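Local coordinates for maltose-binding protein MalE1 (Thermotoga maritima, PDB 6DTU) that binds maltotetraose between its two lobes and probably delivers such malto-oligosaccharides to a membrane transporter for uptake, at residues 44-47 / 48-52. Sequence-based numbering, arbitrary orientation.
Sequences SKFL and TAAPE
The N-H groups of T48, A49 and A50 bond in succession to the carbonyl oxygens of S44, K45 and F46, each four residues back, the last with A50 N 2.8 Å from F46 O. T48 adds a side-chain bond: with OG1 beside its own backbone N (chi1 -62°), the hydroxyl folds back to S44 O at 3.2 Å. T48 N and OG1 reach that oxygen from opposite faces of the carbonyl plane, so S44 O takes two donors. Threonine suits this exposed position because its hydroxyl can donate to a carbonyl of the preceding turn.

P51 has no N-H to continue the series. Its ring carbon CD lies instead 3.2 Å from L47 O, a close approach where the next bond would have formed.

The apolar contact is a CH-pi interaction. F46 CG stands anti to the backbone N (chi1 -170°), which leans the ring toward the following turn, where the A50 methyl lies over its centre, CB 3.8 Å from the centroid. A small alanine fits over the face, while the F46 side chain also touches W8 of strand 4-9, L69 of helix 66-71 and L74. Separately, S44 touches a bound glucose. Hydrogen bonds thus run along the turn until P51 interrupts them, while buried F46 and A50 turn an apolar surface to the fold.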
loop_
_atom_site.group_PDB
_atom_site.type_symbol
_atom_site.label_atom_id
_atom_site.label_comp_id
_atom_site.label_asym_id
_atom_site.label_seq_id
_atom_site.Cartn_x
_atom_site.Cartn_y
_atom_site.Cartn_z
ATOM N N SER A 44 14.066 -2.663 4.139
ATOM C CA SER A 44 15.499 -2.438 3.971
ATOM C C SER A 44 16.238 -2.552 5.300
ATOM O O SER A 44 17.309 -3.176 5.361
ATOM C CB SER A 44 15.746 -1.090 3.282
ATOM O OG SER A 44 15.056 -0.049 3.960
ATOM N N LYS A 45 15.656 -2.011 6.378
ATOM C CA LYS A 45 16.238 -2.190 7.701
ATOM C C LYS A 45 16.269 -3.662 8.087
ATOM O O LYS A 45 17.232 -4.129 8.706
ATOM C CB LYS A 45 15.464 -1.369 8.731
ATOM C CG LYS A 45 16.109 -1.281 10.114
ATOM C CD LYS A 45 15.174 -0.628 11.123
ATOM C CE LYS A 45 15.842 -0.469 12.493
ATOM N NZ LYS A 45 16.908 0.555 12.488
ATOM N N PHE A 46 15.212 -4.411 7.741
ATOM C CA PHE A 46 15.153 -5.819 8.110
ATOM C C PHE A 46 16.168 -6.638 7.315
ATOM O O PHE A 46 16.827 -7.524 7.863
ATOM C CB PHE A 46 13.724 -6.319 7.898
ATOM C CG PHE A 46 13.474 -7.671 8.466
ATOM C CD1 PHE A 46 13.368 -7.850 9.838
ATOM C CD2 PHE A 46 13.311 -8.768 7.628
ATOM C CE1 PHE A 46 13.128 -9.091 10.373
ATOM C CE2 PHE A 46 13.077 -10.017 8.173
ATOM C CZ PHE A 46 12.977 -10.168 9.545
ATOM N N LEU A 47 16.322 -6.335 6.029
ATOM C CA LEU A 47 17.345 -7.018 5.237
ATOM C C LEU A 47 18.724 -6.810 5.840
ATOM O O LEU A 47 19.564 -7.716 5.815
ATOM C CB LEU A 47 17.313 -6.497 3.798
ATOM C CG LEU A 47 16.127 -6.954 2.947
ATOM C CD1 LEU A 47 16.001 -6.076 1.688
ATOM C CD2 LEU A 47 16.334 -8.375 2.566
ATOM N N THR A 48 18.980 -5.622 6.372
ATOM C CA THR A 48 20.279 -5.347 6.972
ATOM C C THR A 48 20.389 -5.973 8.362
ATOM O O THR A 48 21.391 -6.624 8.678
ATOM C CB THR A 48 20.489 -3.832 7.080
ATOM O OG1 THR A 48 20.491 -3.238 5.775
ATOM C CG2 THR A 48 21.821 -3.528 7.761
ATOM N N ALA A 49 19.372 -5.789 9.207
ATOM C CA ALA A 49 19.500 -6.143 10.614
ATOM C C ALA A 49 19.240 -7.625 10.892
ATOM O O ALA A 49 19.815 -8.189 11.830
ATOM C CB ALA A 49 18.560 -5.283 11.464
ATOM N N ALA A 50 18.337 -8.260 10.152
ATOM C CA ALA A 50 17.990 -9.643 10.480
ATOM C C ALA A 50 19.181 -10.593 10.453
ATOM O O ALA A 50 19.365 -11.342 11.429
ATOM C CB ALA A 50 16.785 -10.131 9.666
ATOM N N PRO A 51 20.029 -10.605 9.420
ATOM C CA PRO A 51 21.226 -11.467 9.459
ATOM C C PRO A 51 22.207 -11.112 10.571
ATOM O O PRO A 51 23.047 -11.944 10.929
ATOM C CB PRO A 51 21.859 -11.250 8.079
ATOM C CG PRO A 51 20.776 -10.716 7.219
ATOM C CD PRO A 51 19.903 -9.895 8.136
ATOM N N GLU A 52 22.166 -9.894 11.092
ATOM C CA GLU A 52 23.066 -9.486 12.158
ATOM C C GLU A 52 22.530 -9.803 13.537
ATOM O O GLU A 52 23.187 -9.468 14.533
ATOM C CB GLU A 52 23.361 -7.986 12.064
ATOM C CG GLU A 52 24.137 -7.605 10.826
ATOM C CD GLU A 52 25.494 -8.287 10.773
ATOM O OE1 GLU A 52 26.234 -8.211 11.774
ATOM O OE2 GLU A 52 25.816 -8.908 9.740
#